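Local coordinates for EIAV protease (PDB 1FMB), which cleaves peptide bonds as a retroviral aspartyl protease, probably processing the viral polyproteins, and works as a dimer, seen here with inhibitor bound, at residues Pro9-Leu14 / Leu20-Asp25; Ala36-Asn39 / Tyr43-Arg46; Thr51-Gly54 / Asn59-Thr62; Thr65-Lys70 / Ile76-Leu81. The protein carries 1 engineered substitution. All blocks are in the same frame, centred on the assembly; numbering follows the deposited sequence.

In the fold
Interactions 1, 3 and 4 are antiparallel hairpins of one sheet, whereas interaction 2 folds a loop back onto helix 35-40. Interaction 1 is the most buried and leads into the active site; interaction 4 is partly buried, one face inward and the face of P66, T68, K77 and R79 outward; interactions 2 and 3 lie further out. Strand 58-71 serves both interactions 3 and 4, and L14 with K70 ties interaction 1 to interaction 4. Interaction 2 meets interaction 4 where R46 O takes a hydrogen bond from T65 OG1. Chemistry follows place: interactions 1 and 4 are backbone ladders over apolar side chains, interaction 2 relies on one arginine, and interaction 3 adds to a short ladder main-chain bonds to the inhibitor.

Interaction 1 (Pro9-Leu14 / Leu20-Asp25); sequences PTTIVL and LNVLLD. With HYB ([2-(2-methyl-propane-2-sulfonylmethyl)-3-naphthalen-1-yl-propionyl-valinyl]-phenylalaninol), chain B.
The hairpin of strands 10-15 and 18-24, which runs into the active-site loop of this retroviral aspartyl protease, pairs T10 with L23 through V13 with L20 in antiparallel register. T11-V22 and V13-L20 are the hydrogen-bonded pairs, the V22 N to T11 O bond measuring 2.8 Å. One further rung, L24 N to P9 O at 2.9 Å, is nearly straight (168°). On the face of T11, V13 and V22, V13 CG2 lies 3.8 Å from V22 CG1, their side chains crossing at about a right angle, and L90 covers both valines. V22 CG2 sits between its backbone N and carbonyl carbon, which brings it against both T11 CG2 and V13 CG2. The other face is more polar: N21, with CG anti to its backbone N (chi1 -155°), lays ND2 3.2 Å from T10 CB without bonding to T10 OG1, while OD1 faces I12 CG1. The ladder thus carries the chain into D25, whose OD2 lies 2.7 Å from hydroxyl O14 of the chain B inhibitor, while D25 OD1, which accepts from G27 N, faces D25 OD1 of the second subunit, a closeness that probably requires a shared proton.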
loop_
_atom_site.group_PDB
_atom_site.type_symbol
_atom_site.label_atom_id
_atom_site.label_comp_id
_atom_site.label_asym_id
_atom_site.label_seq_id
_atom_site.Cartn_x
_atom_site.Cartn_y
_atom_site.Cartn_z
ATOM N N PRO A 9 -4.077 8.882 -0.714
ATOM C CA PRO A 9 -4.747 9.240 0.548
ATOM C C PRO A 9 -3.680 9.640 1.576
ATOM O O PRO A 9 -2.985 8.868 2.258
ATOM C CB PRO A 9 -5.471 7.926 0.890
ATOM C CG PRO A 9 -4.681 6.848 0.237
ATOM C CD PRO A 9 -4.016 7.417 -0.991
ATOM N N THR A 10 -3.531 10.971 1.690
ATOM C CA THR A 10 -2.568 11.539 2.624
ATOM C C THR A 10 -3.275 12.384 3.700
ATOM O O THR A 10 -4.338 12.931 3.405
ATOM C CB THR A 10 -1.491 12.430 1.983
ATOM O OG1 THR A 10 -2.041 13.508 1.190
ATOM C CG2 THR A 10 -0.638 11.615 1.008
ATOM N N THR A 11 -2.594 12.442 4.857
ATOM C CA THR A 11 -3.182 13.286 5.915
ATOM C C THR A 11 -2.039 13.800 6.774
ATOM O O THR A 11 -0.919 13.282 6.676
ATOM C CB THR A 11 -4.201 12.566 6.802
ATOM O OG1 THR A 11 -4.993 13.562 7.453
ATOM C CG2 THR A 11 -3.577 11.659 7.848
ATOM N N ILE A 12 -2.319 14.857 7.539
ATOM C CA ILE A 12 -1.317 15.389 8.455
ATOM C C ILE A 12 -1.551 14.769 9.819
ATOM O O ILE A 12 -2.677 14.743 10.375
ATOM C CB ILE A 12 -1.458 16.953 8.541
ATOM C CG1 ILE A 12 -1.068 17.406 7.130
ATOM C CG2 ILE A 12 -0.570 17.415 9.677
ATOM C CD1 ILE A 12 -1.129 18.826 6.670
ATOM N N VAL A 13 -0.515 14.234 10.431
ATOM C CA VAL A 13 -0.589 13.652 11.779
ATOM C C VAL A 13 0.514 14.295 12.631
ATOM O O VAL A 13 1.552 14.778 12.125
ATOM C CB VAL A 13 -0.428 12.133 11.972
ATOM C CG1 VAL A 13 -1.546 11.346 11.275
ATOM C CG2 VAL A 13 0.899 11.559 11.501
ATOM N N LEU A 14 0.380 14.309 13.964
ATOM C CA LEU A 14 1.526 14.842 14.734
ATOM C C LEU A 14 2.309 13.614 15.219
ATOM O O LEU A 14 1.704 12.757 15.810
ATOM C CB LEU A 14 1.129 15.645 16.013
ATOM C CG LEU A 14 0.475 17.005 15.634
ATOM C CD1 LEU A 14 -0.254 17.645 16.809
ATOM C CD2 LEU A 14 1.523 17.979 15.123
ATOM N N LEU A 20 3.413 15.990 10.293
ATOM C CA LEU A 20 4.050 15.362 9.101
ATOM C C LEU A 20 2.944 14.888 8.156
ATOM O O LEU A 20 1.955 14.385 8.676
ATOM C CB LEU A 20 4.767 14.054 9.522
ATOM C CG LEU A 20 6.074 14.238 10.335
ATOM C CD1 LEU A 20 6.733 12.902 10.687
ATOM C CD2 LEU A 20 7.048 15.017 9.487
ATOM N N ASN A 21 3.132 14.932 6.844
ATOM C CA ASN A 21 2.159 14.462 5.852
ATOM C C ASN A 21 2.526 12.972 5.661
ATOM O O ASN A 21 3.719 12.711 5.478
ATOM C CB ASN A 21 2.273 15.081 4.468
ATOM C CG ASN A 21 0.970 15.055 3.666
ATOM O OD1 ASN A 21 -0.087 15.654 3.966
ATOM N ND2 ASN A 21 1.067 14.326 2.547
ATOM N N VAL A 22 1.536 12.123 5.837
ATOM C CA VAL A 22 1.767 10.672 5.782
ATOM C C VAL A 22 0.853 9.958 4.801
ATOM O O VAL A 22 -0.227 10.495 4.599
ATOM C CB VAL A 22 1.559 10.011 7.157
ATOM C CG1 VAL A 22 2.471 10.702 8.180
ATOM C CG2 VAL A 22 0.196 10.049 7.769
ATOM N N LEU A 23 1.240 8.820 4.244
ATOM C CA LEU A 23 0.423 8.107 3.280
ATOM C C LEU A 23 -0.365 7.088 4.087
ATOM O O LEU A 23 0.273 6.399 4.922
ATOM C CB LEU A 23 1.353 7.414 2.279
ATOM C CG LEU A 23 0.654 6.435 1.319
ATOM C CD1 LEU A 23 -0.303 7.166 0.400
ATOM C CD2 LEU A 23 1.673 5.702 0.448
ATOM N N LEU A 24 -1.664 6.909 3.907
ATOM C CA LEU A 24 -2.490 5.915 4.610
ATOM C C LEU A 24 -2.494 4.683 3.672
ATOM O O LEU A 24 -3.046 4.700 2.558
ATOM C CB LEU A 24 -3.927 6.430 4.733
ATOM C CG LEU A 24 -3.896 7.834 5.420
ATOM C CD1 LEU A 24 -5.315 8.389 5.509
ATOM C CD2 LEU A 24 -3.275 7.646 6.763
ATOM N N ASP A 25 -1.794 3.674 4.119
ATOM C CA ASP A 25 -1.511 2.521 3.262
ATOM C C ASP A 25 -1.980 1.155 3.727
ATOM O O ASP A 25 -1.388 0.504 4.597
ATOM C CB ASP A 25 0.030 2.535 3.081
ATOM C CG ASP A 25 0.586 1.546 2.053
ATOM O OD1 ASP A 25 -0.251 0.842 1.434
ATOM O OD2 ASP A 25 1.823 1.488 2.047
HETATM S S1 HYB B . 5.102 4.073 -9.193
HETATM O O2 HYB B . 6.506 4.374 -9.143
HETATM O O3 HYB B . 4.700 2.705 -9.224
HETATM C C4 HYB B . 8.183 7.829 -4.863
HETATM C C5 HYB B . 8.281 6.694 -5.609
HETATM C C6 HYB B . 7.127 5.831 -5.779
HETATM C C7 HYB B . 5.949 6.150 -5.202
HETATM C C8 HYB B . 5.809 7.385 -4.364
HETATM C C9 HYB B . 6.945 8.195 -4.232
HETATM C C10 HYB B . 6.873 9.405 -3.460
HETATM C C11 HYB B . 5.697 9.748 -2.847
HETATM C C12 HYB B . 4.547 8.921 -2.973
HETATM C C13 HYB B . 4.614 7.750 -3.733
HETATM O O14 HYB B . 2.351 1.775 -0.561
HETATM C C15 HYB B . 3.316 0.670 -0.416
HETATM N N16 HYB B . 4.006 1.191 -2.688
HETATM C C17 HYB B . 4.521 1.073 -1.312
HETATM C C18 HYB B . 5.105 2.447 -0.906
HETATM C C19 HYB B . 6.446 2.891 -1.455
HETATM C C20 HYB B . 6.584 3.721 -2.573
HETATM C C21 HYB B . 7.826 4.172 -3.037
HETATM C C22 HYB B . 8.983 3.771 -2.359
HETATM C C23 HYB B . 8.872 2.965 -1.228
HETATM C C24 HYB B . 7.623 2.526 -0.780
HETATM N N25 HYB B . 4.490 2.024 -5.582
HETATM C C26 HYB B . 3.789 0.802 -5.109
HETATM C C27 HYB B . 4.520 0.472 -3.752
HETATM O O28 HYB B . 5.397 -0.365 -3.606
HETATM C C29 HYB B . 3.819 -0.376 -6.114
HETATM C C30 HYB B . 3.401 -1.695 -5.444
HETATM C C31 HYB B . 2.892 0.019 -7.287
HETATM C C32 HYB B . 3.858 3.121 -6.083
HETATM O O33 HYB B . 2.627 3.216 -6.161
HETATM C C34 HYB B . 4.781 4.298 -6.466
HETATM C C35 HYB B . 4.669 5.301 -5.288
HETATM C C36 HYB B . 4.381 4.961 -7.822
HETATM C C37 HYB B . 2.897 4.499 -10.871
HETATM C C38 HYB B . 4.399 4.845 -10.709
HETATM C C39 HYB B . 5.145 4.177 -11.890
HETATM C C40 HYB B . 4.650 6.373 -10.694
#

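Interaction 2 (Ala36-Asn39 / Tyr43-Arg46); sequences AHYN and YRGR
R44 reaches from the loop after helix 35-40 across the ring of Y38 to the helix backbone. Its CB points toward the helix and lies 4.0 Å from Y38 OH. CG lies above the rim of the ring, with Y38 CE1 as its nearest ring atom at 3.6 Å. CD comes 3.3 Å from Y38 CZ: it stands over one ring face, displaced toward the rim, in a CH-pi contact directed 22° off the ring normal, and it also lies against Y38 O. The chain then bends at chi3 (-59°), turning NE and the guanidinium from the ring toward the last turn of the helix. CZ is too far from the ring for more than a weak cation-pi attraction, and the guanidinium and ring planes stand 80° apart, so the two groups do not stack. At the tip, NH1 donates to Y38 O over 2.9 Å, and the bond lies in both the guanidinium plane and the carbonyl plane. N39 O is also near NH1 but badly angled for a bond, whereas L41 O takes a weak one. One residue, Y38, thus offers R44 two different surfaces: an aromatic face for the methylene groups and a main-chain carbonyl for the charge. Y38 CG is anti to the backbone N, which sends the ring out beside the loop, where F63 packs against it edge-to-face. The motif is an arginine from the following loop binding a main-chain carbonyl in the last turn of a helix, here joining short helix 35-40 to the loop that leads into strand 48-49.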
loop_
_atom_site.group_PDB
_atom_site.type_symbol
_atom_site.label_atom_id
_atom_site.label_comp_id
_atom_site.label_asym_id
_atom_site.label_seq_id
_atom_site.Cartn_x
_atom_site.Cartn_y
_atom_site.Cartn_z
ATOM N N ALA A 36 14.603 11.026 6.927
ATOM C CA ALA A 36 14.592 12.482 6.801
ATOM C C ALA A 36 13.538 12.978 7.800
ATOM O O ALA A 36 13.844 13.930 8.513
ATOM C CB ALA A 36 14.205 13.025 5.440
ATOM N N HIS A 37 12.378 12.308 7.924
ATOM C CA HIS A 37 11.379 12.715 8.907
ATOM C C HIS A 37 11.846 12.466 10.341
ATOM O O HIS A 37 11.617 13.330 11.195
ATOM C CB HIS A 37 10.030 12.024 8.659
ATOM C CG HIS A 37 9.285 12.683 7.549
ATOM N ND1 HIS A 37 8.104 12.181 7.028
ATOM C CD2 HIS A 37 9.601 13.741 6.757
ATOM C CE1 HIS A 37 7.655 12.973 6.081
ATOM N NE2 HIS A 37 8.548 13.941 5.877
ATOM N N TYR A 38 12.521 11.354 10.638
ATOM C CA TYR A 38 13.030 10.986 11.954
ATOM C C TYR A 38 14.007 12.075 12.400
ATOM O O TYR A 38 13.971 12.590 13.533
ATOM C CB TYR A 38 13.608 9.568 11.885
ATOM C CG TYR A 38 14.396 9.248 13.133
ATOM C CD1 TYR A 38 13.742 8.741 14.242
ATOM C CD2 TYR A 38 15.785 9.426 13.145
ATOM C CE1 TYR A 38 14.462 8.507 15.404
ATOM C CE2 TYR A 38 16.494 9.172 14.304
ATOM C CZ TYR A 38 15.834 8.696 15.406
ATOM O OH TYR A 38 16.477 8.425 16.593
ATOM N N ASN A 39 14.834 12.550 11.480
ATOM C CA ASN A 39 15.812 13.605 11.765
ATOM C C ASN A 39 15.210 14.969 12.018
ATOM O O ASN A 39 15.853 15.858 12.568
ATOM C CB ASN A 39 16.796 13.764 10.606
ATOM C CG ASN A 39 17.700 12.543 10.517
ATOM O OD1 ASN A 39 18.252 12.285 9.444
ATOM N ND2 ASN A 39 17.917 11.772 11.555
ATOM N N TYR A 43 11.300 15.694 19.054
ATOM C CA TYR A 43 11.851 14.854 20.092
ATOM C C TYR A 43 12.036 13.452 19.486
ATOM O O TYR A 43 11.141 13.183 18.699
ATOM C CB TYR A 43 10.885 14.635 21.267
ATOM C CG TYR A 43 10.429 15.929 21.889
ATOM C CD1 TYR A 43 11.382 16.623 22.664
ATOM C CD2 TYR A 43 9.158 16.449 21.757
ATOM C CE1 TYR A 43 11.094 17.818 23.301
ATOM C CE2 TYR A 43 8.860 17.647 22.406
ATOM C CZ TYR A 43 9.812 18.315 23.160
ATOM O OH TYR A 43 9.471 19.496 23.775
ATOM N N ARG A 44 13.052 12.746 19.898
ATOM C CA ARG A 44 13.273 11.380 19.400
ATOM C C ARG A 44 13.612 10.481 20.580
ATOM O O ARG A 44 14.325 10.937 21.476
ATOM C CB ARG A 44 14.536 11.367 18.507
ATOM C CG ARG A 44 14.234 11.647 17.058
ATOM C CD ARG A 44 15.533 11.906 16.290
ATOM N NE ARG A 44 16.188 13.044 16.929
ATOM C CZ ARG A 44 15.765 14.279 16.663
ATOM N NH1 ARG A 44 14.995 14.412 15.578
ATOM N NH2 ARG A 44 16.209 15.271 17.433
ATOM N N GLY A 45 13.163 9.228 20.595
ATOM C CA GLY A 45 13.501 8.289 21.665
ATOM C C GLY A 45 14.683 7.460 21.066
ATOM O O GLY A 45 15.163 7.807 19.998
ATOM N N ARG A 46 15.029 6.402 21.751
ATOM C CA ARG A 46 16.123 5.552 21.331
ATOM C C ARG A 46 15.791 4.871 20.009
ATOM O O ARG A 46 14.695 4.881 19.448
ATOM C CB ARG A 46 16.498 4.613 22.454
#

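Interaction 3 (Thr51-Gly54 / Asn59-Thr62); sequences TGIG and NVET. Engineered in segment 51-54: G54 (natural residue Ile). With HYB ([2-(2-methyl-propane-2-sulfonylmethyl)-3-naphthalen-1-yl-propionyl-valinyl]-phenylalaninol), chain C.
G54, an engineered residue that replaces a natural isoleucine, turns both of its peptide polar groups to the chain C copy of the inhibitor while its neighbour I53 holds the opposite strand. G54 N donates to sulfonyl oxygen O2 of this inhibitor over 3.1 Å, and G54 O accepts from inhibitor N25 at 3.0 Å. I53 instead forms the hydrogen-bonded pair with V60: I53 N bonds V60 O in the carbonyl plane, and V60 N returns a bond to I53 O of 2.9 Å. Successive residues thus use opposite edges of strand 53-55, one for the hairpin and one for the ligand. G54 and N59 form the adjoining non-hydrogen-bonded pair, where N59 OD1 approaches G54 CA.

The I53 side chain spans both neighbourhoods. CG1 lies between its backbone N and carbonyl carbon (chi1 52°), from where it reaches T62 CG2 at 4.0 Å; CG2 comes within 3.4 Å of sulfonyl oxygen O3 and also packs on L81. At the open end of the pairing T62 OG1 receives a weak bond from G52 N, bent to 134°. A water at 2.6 Å from T62 OG1 accepts a bond from T51 N as well, so the hydroxyl and the water together gather the two amides where the ladder ends. V56 of the second subunit packs on I53. This is the flap hairpin of retroviral proteases, which closes over the bound ligand. Because its hydrogen bonds to the inhibitor come from G54 N and O, they depend on backbone position, while I53 adds a side-chain contact.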
loop_
_atom_site.group_PDB
_atom_site.type_symbol
_atom_site.label_atom_id
_atom_site.label_comp_id
_atom_site.label_asym_id
_atom_site.label_seq_id
_atom_site.Cartn_x
_atom_site.Cartn_y
_atom_site.Cartn_z
ATOM N N THR A 51 15.011 -5.767 11.765
ATOM C CA THR A 51 15.369 -6.776 10.751
ATOM C C THR A 51 14.685 -6.613 9.382
ATOM O O THR A 51 14.363 -7.584 8.691
ATOM C CB THR A 51 14.818 -8.164 11.108
ATOM O OG1 THR A 51 13.394 -8.028 11.344
ATOM C CG2 THR A 51 15.572 -8.686 12.334
ATOM N N GLY A 52 14.487 -5.424 8.931
ATOM C CA GLY A 52 14.029 -4.870 7.717
ATOM C C GLY A 52 12.620 -5.026 7.234
ATOM O O GLY A 52 11.806 -5.629 7.926
ATOM N N ILE A 53 12.390 -4.378 6.095
ATOM C CA ILE A 53 11.061 -4.530 5.488
ATOM C C ILE A 53 11.319 -4.970 4.034
ATOM O O ILE A 53 12.377 -4.708 3.434
ATOM C CB ILE A 53 10.297 -3.177 5.513
ATOM C CG1 ILE A 53 11.212 -2.160 4.891
ATOM C CG2 ILE A 53 9.808 -3.015 6.947
ATOM C CD1 ILE A 53 10.582 -0.778 4.914
ATOM N N GLY A 54 10.307 -5.609 3.423
ATOM C CA GLY A 54 10.414 -6.073 2.038
ATOM C C GLY A 54 9.328 -5.354 1.267
ATOM O O GLY A 54 8.233 -5.148 1.790
ATOM N N ASN A 59 14.623 -5.977 -0.032
ATOM C CA ASN A 59 14.593 -5.714 1.386
ATOM C C ASN A 59 15.461 -4.511 1.707
ATOM O O ASN A 59 16.459 -4.342 0.999
ATOM C CB ASN A 59 15.171 -6.897 2.186
ATOM C CG ASN A 59 14.511 -8.230 1.870
ATOM O OD1 ASN A 59 13.299 -8.318 1.989
ATOM N ND2 ASN A 59 15.274 -9.202 1.400
ATOM N N VAL A 60 15.017 -3.782 2.748
ATOM C CA VAL A 60 15.759 -2.586 3.166
ATOM C C VAL A 60 15.873 -2.648 4.685
ATOM O O VAL A 60 14.956 -3.056 5.390
ATOM C CB VAL A 60 14.880 -1.439 2.628
ATOM C CG1 VAL A 60 14.915 -0.255 3.555
ATOM C CG2 VAL A 60 15.321 -1.130 1.199
ATOM N N GLU A 61 17.037 -2.263 5.222
ATOM C CA GLU A 61 17.291 -2.308 6.649
ATOM C C GLU A 61 16.453 -1.290 7.417
ATOM O O GLU A 61 16.112 -0.269 6.882
ATOM C CB GLU A 61 18.770 -1.975 6.985
ATOM C CG GLU A 61 19.580 -3.259 6.749
ATOM C CD GLU A 61 21.092 -3.083 6.793
ATOM O OE1 GLU A 61 21.602 -2.293 7.635
ATOM O OE2 GLU A 61 21.735 -3.792 5.970
ATOM N N THR A 62 16.093 -1.640 8.631
ATOM C CA THR A 62 15.325 -0.684 9.415
ATOM C C THR A 62 15.824 -0.603 10.860
ATOM O O THR A 62 16.568 -1.518 11.256
ATOM C CB THR A 62 13.906 -1.269 9.589
ATOM O OG1 THR A 62 13.878 -2.622 10.080
ATOM C CG2 THR A 62 13.199 -1.120 8.260
HETATM S S1 HYB C . 7.211 -6.548 5.679
HETATM O O2 HYB C . 8.177 -7.326 4.953
HETATM O O3 HYB C . 7.402 -5.137 5.770
HETATM C C4 HYB C . 6.074 -10.695 0.794
HETATM C C5 HYB C . 6.937 -9.753 1.266
HETATM C C6 HYB C . 6.429 -8.556 1.911
HETATM C C7 HYB C . 5.099 -8.371 2.049
HETATM C C8 HYB C . 4.121 -9.381 1.530
HETATM C C9 HYB C . 4.653 -10.526 0.922
HETATM C C10 HYB C . 3.771 -11.544 0.423
HETATM C C11 HYB C . 2.415 -11.378 0.532
HETATM C C12 HYB C . 1.875 -10.212 1.140
HETATM C C13 HYB C . 2.734 -9.227 1.637
HETATM O O14 HYB C . 1.490 -2.547 -0.535
HETATM C C15 HYB C . 2.568 -1.853 -1.263
HETATM N N16 HYB C . 4.076 -2.815 0.381
HETATM C C17 HYB C . 3.822 -2.750 -1.068
HETATM C C18 HYB C . 3.581 -4.193 -1.573
HETATM C C19 HYB C . 4.750 -5.141 -1.740
HETATM C C20 HYB C . 5.129 -6.075 -0.770
HETATM C C21 HYB C . 6.176 -6.987 -0.959
HETATM C C22 HYB C . 6.881 -6.959 -2.168
HETATM C C23 HYB C . 6.507 -6.056 -3.161
HETATM C C24 HYB C . 5.459 -5.155 -2.953
HETATM N N25 HYB C . 5.629 -4.058 2.695
HETATM C C26 HYB C . 5.278 -2.624 2.521
HETATM C C27 HYB C . 5.278 -2.442 0.955
HETATM O O28 HYB C . 6.190 -1.964 0.300
HETATM C C29 HYB C . 6.235 -1.645 3.245
HETATM C C30 HYB C . 6.039 -0.203 2.750
HETATM C C31 HYB C . 5.964 -1.799 4.760
HETATM C C32 HYB C . 4.996 -4.901 3.556
HETATM O O33 HYB C . 4.039 -4.555 4.259
HETATM C C34 HYB C . 5.492 -6.362 3.534
HETATM C C35 HYB C . 4.446 -7.133 2.687
HETATM C C36 HYB C . 5.631 -6.974 4.965
HETATM C C37 HYB C . 6.186 -6.325 8.279
HETATM C C38 HYB C . 7.156 -7.168 7.412
HETATM C C39 HYB C . 8.579 -6.936 7.973
HETATM C C40 HYB C . 6.797 -8.674 7.427
HETATM O O HOH W 1 12.482 -4.245 11.636
#

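Interaction 4 (Thr65-Lys70 / Ile76-Leu81)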
loop_
_atom_site.group_PDB
_atom_site.type_symbol
_atom_site.label_atom_id
_atom_site.label_comp_id
_atom_site.label_asym_id
_atom_site.label_seq_id
_atom_site.Cartn_x
_atom_site.Cartn_y
_atom_site.Cartn_z
ATOM N N THR A 65 11.793 2.821 16.593
ATOM C CA THR A 65 11.924 3.962 17.542
ATOM C C THR A 65 10.585 4.261 18.170
ATOM O O THR A 65 9.561 4.125 17.492
ATOM C CB THR A 65 12.501 5.165 16.785
ATOM O OG1 THR A 65 12.960 6.174 17.707
ATOM C CG2 THR A 65 11.569 5.883 15.789
ATOM N N PRO A 66 10.493 4.644 19.435
ATOM C CA PRO A 66 9.239 4.912 20.136
ATOM C C PRO A 66 8.697 6.264 19.722
ATOM O O PRO A 66 9.410 7.267 19.498
ATOM C CB PRO A 66 9.552 4.790 21.655
ATOM C CG PRO A 66 11.044 4.884 21.745
ATOM C CD PRO A 66 11.625 4.807 20.358
ATOM N N VAL A 67 7.370 6.292 19.467
ATOM C CA VAL A 67 6.756 7.521 19.031
ATOM C C VAL A 67 5.375 7.650 19.704
ATOM O O VAL A 67 4.814 6.729 20.250
ATOM C CB VAL A 67 6.485 7.680 17.501
ATOM C CG1 VAL A 67 7.735 7.668 16.600
ATOM C CG2 VAL A 67 5.507 6.608 16.993
ATOM N N THR A 68 4.897 8.869 19.788
ATOM C CA THR A 68 3.573 9.248 20.229
ATOM C C THR A 68 2.932 9.910 18.988
ATOM O O THR A 68 3.370 10.894 18.360
ATOM C CB THR A 68 3.563 10.325 21.331
ATOM O OG1 THR A 68 4.088 9.593 22.443
ATOM C CG2 THR A 68 2.091 10.567 21.633
ATOM N N ILE A 69 1.776 9.357 18.589
ATOM C CA ILE A 69 1.071 9.902 17.429
ATOM C C ILE A 69 -0.251 10.522 17.907
ATOM O O ILE A 69 -0.894 9.854 18.690
ATOM C CB ILE A 69 0.731 8.822 16.380
ATOM C CG1 ILE A 69 2.070 8.312 15.807
ATOM C CG2 ILE A 69 -0.129 9.315 15.228
ATOM C CD1 ILE A 69 1.883 7.142 14.878
ATOM N N LYS A 70 -0.546 11.719 17.435
ATOM C CA LYS A 70 -1.800 12.353 17.816
ATOM C C LYS A 70 -2.565 12.681 16.531
ATOM O O LYS A 70 -2.140 13.240 15.521
ATOM C CB LYS A 70 -1.496 13.486 18.788
ATOM N N ILE A 76 -1.675 7.849 20.396
ATOM C CA ILE A 76 -1.170 6.479 20.315
ATOM C C ILE A 76 0.321 6.438 20.627
ATOM O O ILE A 76 1.065 7.252 20.093
ATOM C CB ILE A 76 -1.467 5.988 18.896
ATOM C CG1 ILE A 76 -2.971 5.675 18.821
ATOM C CG2 ILE A 76 -0.683 4.756 18.510
ATOM C CD1 ILE A 76 -3.511 6.174 17.502
ATOM N N LYS A 77 0.683 5.517 21.500
ATOM C CA LYS A 77 2.093 5.422 21.899
ATOM C C LYS A 77 2.520 4.077 21.315
ATOM O O LYS A 77 1.946 3.026 21.658
ATOM C CB LYS A 77 2.180 5.291 23.406
ATOM C CG LYS A 77 2.967 6.250 24.241
ATOM C CD LYS A 77 1.936 7.283 24.709
ATOM C CE LYS A 77 2.443 8.148 25.854
ATOM N NZ LYS A 77 3.641 8.979 25.513
ATOM N N THR A 78 3.454 4.092 20.381
ATOM C CA THR A 78 3.854 2.816 19.802
ATOM C C THR A 78 5.265 2.913 19.248
ATOM O O THR A 78 5.971 3.862 19.602
ATOM C CB THR A 78 2.817 2.486 18.709
ATOM O OG1 THR A 78 3.103 1.163 18.244
ATOM C CG2 THR A 78 2.834 3.516 17.595
ATOM N N ARG A 79 5.731 1.920 18.500
ATOM C CA ARG A 79 7.029 1.954 17.900
ATOM C C ARG A 79 6.802 2.053 16.385
ATOM O O ARG A 79 5.809 1.497 15.881
ATOM C CB ARG A 79 7.903 0.743 18.155
ATOM C CG ARG A 79 8.609 0.927 19.496
ATOM C CD ARG A 79 10.066 0.551 19.329
ATOM N NE ARG A 79 10.570 -0.119 20.518
ATOM C CZ ARG A 79 11.274 -1.252 20.409
ATOM N NH1 ARG A 79 11.540 -1.847 19.251
ATOM N NH2 ARG A 79 11.708 -1.818 21.533
ATOM N N MET A 80 7.654 2.763 15.659
ATOM C CA MET A 80 7.532 2.872 14.229
ATOM C C MET A 80 8.906 2.469 13.667
ATOM O O MET A 80 9.908 2.744 14.332
ATOM C CB MET A 80 7.356 4.318 13.756
ATOM C CG MET A 80 5.883 4.656 13.607
ATOM S SD MET A 80 5.615 6.322 12.998
ATOM C CE MET A 80 5.455 6.231 11.204
ATOM N N LEU A 81 8.918 1.839 12.505
ATOM C CA LEU A 81 10.225 1.535 11.915
ATOM C C LEU A 81 10.748 2.788 11.232
ATOM O O LEU A 81 9.979 3.748 10.927
ATOM C CB LEU A 81 10.065 0.463 10.819
ATOM C CG LEU A 81 9.427 -0.837 11.343
ATOM C CD1 LEU A 81 9.332 -1.864 10.226
ATOM C CD2 LEU A 81 10.260 -1.371 12.502
#
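T65 to I69 pair with I76 to M80 in an antiparallel hairpin of strands 58-71 and 74-83, part of the mixed sheet of the retroviral protease fold. The backbone supplies six hydrogen bonds, two for each of the pairs T65-M80, V67-T78 and I69-I76. Those of the last pair are the shortest, with I69 N to I76 O and I76 N to I69 O both 2.7 Å. In the non-hydrogen-bonded T68-K77 pair between V67-T78 and I69-I76, T68 CA approaches I76 O at 3.2 Å as a CA-H...O contact.

Apolar contacts occupy the face of V67, I69, I76 and M80. V67 CG2 meets M80 CG at 3.9 Å, the two side chains crossing at about a right angle, and I69 CD1 reaches M80 SD at 4.3 Å. I94 of helix 92-97 packs on I69 and T78, placing this face against the interior.

Most polar side-chain contacts lie on the face of P66, T68, K77 and R79. The alkyl part of R79 passes P66 CA with its CG before the guanidinium makes a cation-pi contact with Y48. K77, bent at chi2 (95°) and again at chi4, runs alongside T68 so that NZ donates to T68 OG1 at 3.2 Å.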